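Local coordinates for protein activating signal cointegrator 1 complex subunit 2 (Homo sapiens, PDB 6YXQ) that binds polyubiquitin chains and, as a subunit of the ASCC complex, recruits ASCC3 and ALKBH3 to sites of DNA damage, at residues 42-47 / 100-105; 96-101 / 122-127. One frame throughout, in Å; residues are numbered along the deposited sequence.

How the interactions relate
Interactions 1 and 2 lie side by side in the N-terminal part of ASCC2, which makes up this chain, their centres about 7 Å apart. Both use helix 89-101 and share R100 and Y101. Along the chain the loop 42-47 comes first, before helix 53-75. The end of helix 89-101 follows, then helix 114-135. Interaction 1 packs the loop on the outgoing end of helix 89-101. Interaction 2 packs that helix against helix 114-135. The two contacts touch through Y44, which packs on L123, and through R104, whose NH2 probably hydrogen-bonds L99 O. Residues of both contacts also meet the ASCC3 chain, so this region binds ASCC3 and lies at the ASCC2-ASCC3 interface.

Interaction 1 (42-47 / 100-105); sequences VLYKPP and RYVPRK
Y44 and P46 of the loop pack on Y101, V102 and P103, where helix 89-101 ends. The contact is mainly van der Waals packing, on side chains and backbone of the helix end.

The Y44 ring slants across V102. Its CE1 comes to 4.0 Å from V102 CA, and the carbonyl carbon of Y101 sits at the ring edge. CG of Y44 is anti to the backbone N (chi1 172°), which carries the ring to the turn although its CB does not point there. The OH end reaches P103 CD at 4.0 Å and V102 CG2 at 4.1 Å.

P46 is the second apolar piece. Its CD rests on Y101 CB at 3.9 Å. Its CB approaches Y101 O at 3.7 Å and P103 CD at 4.1 Å. The ring of Y101 itself leads away from the loop.

The polar bonds lie beside the packing. Y44 OH is hydrogen-bonded to Q120 OE1 of helix 114-135. R104 folds back so that NH1 bonds V102 O at 2.6 Å, with V102 O near the guanidinium plane, and NH2 pairs with D167. With an alanine at Y44, V102 and P103 would probably face a gap and Q120 would lose this partner.

V102 is the first residue to leave helical geometry. The arrangement is a proline-containing loop packed over the C-terminal end of a helix, within a mostly helical part of the fold.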
# COMPACT_ATOMS: atom_id res chain seq x y z
N VAL B 42 -10.27 -1.73 12.39
CA VAL B 42 -9.88 -3.13 12.36
C VAL B 42 -8.72 -3.32 11.39
O VAL B 42 -8.46 -2.51 10.50
CB VAL B 42 -11.05 -4.07 11.99
CG1 VAL B 42 -12.19 -3.84 12.92
CG2 VAL B 42 -11.47 -3.88 10.54
N LEU B 43 -8.01 -4.43 11.58
CA LEU B 43 -6.86 -4.76 10.75
C LEU B 43 -7.32 -5.29 9.40
O LEU B 43 -8.46 -5.72 9.22
CB LEU B 43 -5.98 -5.79 11.45
CG LEU B 43 -5.57 -5.39 12.86
CD1 LEU B 43 -5.53 -6.62 13.76
CD2 LEU B 43 -4.23 -4.67 12.87
N TYR B 44 -6.40 -5.26 8.44
CA TYR B 44 -6.65 -5.69 7.08
C TYR B 44 -6.11 -7.09 6.87
O TYR B 44 -4.98 -7.40 7.27
CB TYR B 44 -6.01 -4.70 6.09
CG TYR B 44 -6.04 -5.15 4.64
CD1 TYR B 44 -5.03 -5.96 4.12
CD2 TYR B 44 -7.07 -4.77 3.80
CE1 TYR B 44 -5.06 -6.37 2.80
CE2 TYR B 44 -7.10 -5.18 2.48
CZ TYR B 44 -6.09 -5.98 1.99
OH TYR B 44 -6.12 -6.38 0.68
N LYS B 45 -6.92 -7.95 6.25
CA LYS B 45 -6.48 -9.26 5.80
C LYS B 45 -6.72 -9.39 4.31
O LYS B 45 -7.77 -8.96 3.81
CB LYS B 45 -7.21 -10.38 6.56
CG LYS B 45 -7.09 -10.31 8.08
CD LYS B 45 -6.91 -11.69 8.70
CE LYS B 45 -7.32 -11.71 10.17
NZ LYS B 45 -6.28 -11.09 11.05
N PRO B 46 -5.78 -9.96 3.56
CA PRO B 46 -5.92 -10.04 2.10
C PRO B 46 -6.94 -11.09 1.71
O PRO B 46 -7.30 -11.95 2.52
CB PRO B 46 -4.51 -10.42 1.64
CG PRO B 46 -3.93 -11.15 2.80
CD PRO B 46 -4.49 -10.50 4.03
N PRO B 47 -7.42 -11.05 0.46
CA PRO B 47 -8.48 -11.99 0.03
C PRO B 47 -7.98 -13.42 -0.03
O PRO B 47 -6.76 -13.66 -0.09
CB PRO B 47 -8.85 -11.47 -1.38
CG PRO B 47 -7.71 -10.60 -1.79
CD PRO B 47 -7.18 -10.00 -0.54
N ARG B 100 1.59 -4.15 4.83
CA ARG B 100 2.33 -5.39 4.98
C ARG B 100 1.73 -6.52 4.16
O ARG B 100 2.47 -7.33 3.59
CB ARG B 100 2.39 -5.78 6.46
CG ARG B 100 2.99 -7.16 6.72
CD ARG B 100 3.18 -7.41 8.22
NE ARG B 100 4.01 -8.58 8.48
CZ ARG B 100 4.41 -8.96 9.69
NH1 ARG B 100 4.07 -8.26 10.75
NH2 ARG B 100 5.16 -10.05 9.83
N TYR B 101 0.39 -6.60 4.09
CA TYR B 101 -0.24 -7.80 3.57
C TYR B 101 -0.92 -7.65 2.22
O TYR B 101 -1.26 -8.68 1.61
CB TYR B 101 -1.25 -8.34 4.59
CG TYR B 101 -0.60 -8.89 5.84
CD1 TYR B 101 0.25 -10.00 5.78
CD2 TYR B 101 -0.82 -8.30 7.08
CE1 TYR B 101 0.85 -10.50 6.93
CE2 TYR B 101 -0.22 -8.80 8.22
CZ TYR B 101 0.62 -9.89 8.15
OH TYR B 101 1.20 -10.38 9.29
N VAL B 102 -1.11 -6.44 1.71
CA VAL B 102 -1.85 -6.28 0.45
C VAL B 102 -1.09 -6.97 -0.67
O VAL B 102 0.14 -6.84 -0.76
CB VAL B 102 -2.08 -4.79 0.14
CG1 VAL B 102 -0.77 -4.03 0.04
CG2 VAL B 102 -2.88 -4.63 -1.14
N PRO B 103 -1.76 -7.74 -1.53
CA PRO B 103 -1.04 -8.43 -2.61
C PRO B 103 -0.42 -7.44 -3.58
O PRO B 103 -1.04 -6.46 -3.98
CB PRO B 103 -2.12 -9.28 -3.28
CG PRO B 103 -3.41 -8.63 -2.89
CD PRO B 103 -3.18 -8.10 -1.50
N ARG B 104 0.84 -7.69 -3.92
CA ARG B 104 1.52 -6.95 -4.97
C ARG B 104 1.15 -7.54 -6.33
O ARG B 104 0.80 -8.72 -6.45
CB ARG B 104 3.04 -6.99 -4.78
CG ARG B 104 3.56 -6.14 -3.63
CD ARG B 104 3.47 -6.88 -2.30
NE ARG B 104 4.20 -6.21 -1.23
CZ ARG B 104 3.62 -5.66 -0.16
NH1 ARG B 104 2.31 -5.71 -0.01
NH2 ARG B 104 4.36 -5.08 0.76
N LYS B 105 1.22 -6.69 -7.36
CA LYS B 105 0.83 -7.15 -8.69
C LYS B 105 1.72 -8.29 -9.15
O LYS B 105 1.22 -9.30 -9.67
CB LYS B 105 0.87 -5.99 -9.70
CG LYS B 105 0.34 -6.39 -11.08
CD LYS B 105 -0.26 -5.22 -11.84
CE LYS B 105 -1.60 -4.79 -11.27
NZ LYS B 105 -2.23 -3.66 -12.03

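Interaction 2 (96-101 / 122-127); sequences DSYLRY and RLHRSV
Y98 reaches from helix 96-101 to helix 122-127 and carries most of the contact. Its CB points toward the other helix, and CG stands anti to the backbone N (chi1 177°). This carries the ring over to helix 122-127.

From CG outward, the CD2-CE2 side of the ring packs against the V127 methyls. CG is 4.0 Å from V127 CG2. CD2 comes closer to the same methyl, at 3.7 Å, and also meets CG1. CE2 touches both methyls too. V127 CG2 lies over one face of the ring, 4.0 Å from its centroid and 22° off the normal, a CH-pi contact set toward the rim. On the other side of the ring, CE1 comes to 3.9 Å from L123 CB.

At the tip, OH sits against the backbone of H124, 3.3 Å from its CA. It also lies 3.6 Å from H124 CB, at the edge of the imidazole. H124 N is near, but the angle is too poor for a hydrogen bond. L99 adds a looser touch, its CD2 4.5 Å from V127 CG1.

The two helix segments cross at -119°, their axes 11.7 Å apart. Y44 of the loop before helix 53-75 meets the Y98 ring edge-to-face. L99 also packs on helix 162-172, and L123 on helix 53-75. The H124 ring meets F172 and also F173 of the ASCC3 chain, so this buried crossing continues into the interface with that subunit.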
# COMPACT_ATOMS: atom_id res chain seq x y z
N ASP B 96 -0.55 -0.13 8.70
CA ASP B 96 0.56 -1.08 8.67
C ASP B 96 0.10 -2.44 8.17
O ASP B 96 0.80 -3.09 7.38
CB ASP B 96 1.19 -1.20 10.06
CG ASP B 96 2.55 -1.86 10.04
OD1 ASP B 96 2.65 -3.00 9.54
OD2 ASP B 96 3.52 -1.24 10.52
N SER B 97 -1.07 -2.90 8.63
CA SER B 97 -1.61 -4.18 8.19
C SER B 97 -1.80 -4.20 6.68
O SER B 97 -1.38 -5.15 6.00
CB SER B 97 -2.95 -4.45 8.87
OG SER B 97 -2.95 -3.96 10.19
N TYR B 98 -2.45 -3.16 6.15
CA TYR B 98 -2.67 -3.11 4.70
C TYR B 98 -1.34 -3.12 3.95
O TYR B 98 -1.14 -3.94 3.05
CB TYR B 98 -3.51 -1.89 4.32
CG TYR B 98 -3.72 -1.76 2.82
CD1 TYR B 98 -4.75 -2.44 2.18
CD2 TYR B 98 -2.88 -0.96 2.05
CE1 TYR B 98 -4.94 -2.33 0.80
CE2 TYR B 98 -3.06 -0.85 0.68
CZ TYR B 98 -4.09 -1.53 0.06
OH TYR B 98 -4.27 -1.41 -1.30
N LEU B 99 -0.42 -2.23 4.32
CA LEU B 99 0.85 -2.16 3.61
C LEU B 99 1.60 -3.49 3.67
O LEU B 99 2.17 -3.94 2.66
CB LEU B 99 1.72 -1.04 4.19
CG LEU B 99 1.30 0.39 3.87
CD1 LEU B 99 2.26 1.38 4.52
CD2 LEU B 99 1.22 0.62 2.37
N ARG B 100 1.59 -4.15 4.83
CA ARG B 100 2.33 -5.39 4.98
C ARG B 100 1.73 -6.52 4.16
O ARG B 100 2.47 -7.33 3.59
CB ARG B 100 2.39 -5.78 6.46
CG ARG B 100 2.99 -7.16 6.72
CD ARG B 100 3.18 -7.41 8.22
NE ARG B 100 4.01 -8.58 8.48
CZ ARG B 100 4.41 -8.96 9.69
NH1 ARG B 100 4.07 -8.26 10.75
NH2 ARG B 100 5.16 -10.05 9.83
N TYR B 101 0.39 -6.60 4.09
CA TYR B 101 -0.24 -7.80 3.57
C TYR B 101 -0.92 -7.65 2.22
O TYR B 101 -1.26 -8.68 1.61
CB TYR B 101 -1.25 -8.34 4.59
CG TYR B 101 -0.60 -8.89 5.84
CD1 TYR B 101 0.25 -10.00 5.78
CD2 TYR B 101 -0.82 -8.30 7.08
CE1 TYR B 101 0.85 -10.50 6.93
CE2 TYR B 101 -0.22 -8.80 8.22
CZ TYR B 101 0.62 -9.89 8.15
OH TYR B 101 1.20 -10.38 9.29
N ARG B 122 -10.70 0.53 -4.28
CA ARG B 122 -11.10 1.53 -3.30
C ARG B 122 -10.04 1.67 -2.21
O ARG B 122 -9.58 2.77 -1.89
CB ARG B 122 -12.46 1.17 -2.69
CG ARG B 122 -13.66 1.81 -3.36
CD ARG B 122 -14.58 2.50 -2.35
NE ARG B 122 -15.15 1.58 -1.38
CZ ARG B 122 -15.62 1.94 -0.19
NH1 ARG B 122 -16.12 1.04 0.64
NH2 ARG B 122 -15.60 3.22 0.17
N LEU B 123 -9.63 0.53 -1.63
CA LEU B 123 -8.65 0.54 -0.55
C LEU B 123 -7.32 1.11 -1.01
O LEU B 123 -6.69 1.90 -0.30
CB LEU B 123 -8.47 -0.87 -0.00
CG LEU B 123 -9.55 -1.33 0.97
CD1 LEU B 123 -9.35 -2.78 1.35
CD2 LEU B 123 -9.59 -0.44 2.22
N HIS B 124 -6.87 0.71 -2.20
CA HIS B 124 -5.61 1.20 -2.76
C HIS B 124 -5.60 2.72 -2.83
O HIS B 124 -4.70 3.39 -2.29
CB HIS B 124 -5.41 0.56 -4.13
CG HIS B 124 -4.05 0.78 -4.73
ND1 HIS B 124 -3.80 1.75 -5.68
CD2 HIS B 124 -2.88 0.13 -4.54
CE1 HIS B 124 -2.53 1.69 -6.04
NE2 HIS B 124 -1.95 0.72 -5.36
N ARG B 125 -6.62 3.30 -3.48
CA ARG B 125 -6.68 4.75 -3.63
C ARG B 125 -6.75 5.44 -2.27
O ARG B 125 -6.04 6.43 -2.02
CB ARG B 125 -7.87 5.14 -4.49
CG ARG B 125 -7.95 6.63 -4.78
CD ARG B 125 -8.93 6.95 -5.90
NE ARG B 125 -8.79 8.34 -6.32
CZ ARG B 125 -9.66 9.31 -6.03
NH1 ARG B 125 -10.75 9.03 -5.33
NH2 ARG B 125 -9.44 10.54 -6.45
N SER B 126 -7.59 4.92 -1.37
CA SER B 126 -7.78 5.61 -0.11
C SER B 126 -6.51 5.59 0.73
O SER B 126 -6.16 6.60 1.37
CB SER B 126 -8.94 4.98 0.66
OG SER B 126 -8.84 5.30 2.03
N VAL B 127 -5.80 4.46 0.75
CA VAL B 127 -4.57 4.36 1.52
C VAL B 127 -3.52 5.32 0.96
O VAL B 127 -2.82 6.01 1.72
CB VAL B 127 -4.06 2.91 1.52
CG1 VAL B 127 -2.62 2.87 2.01
CG2 VAL B 127 -4.96 2.04 2.39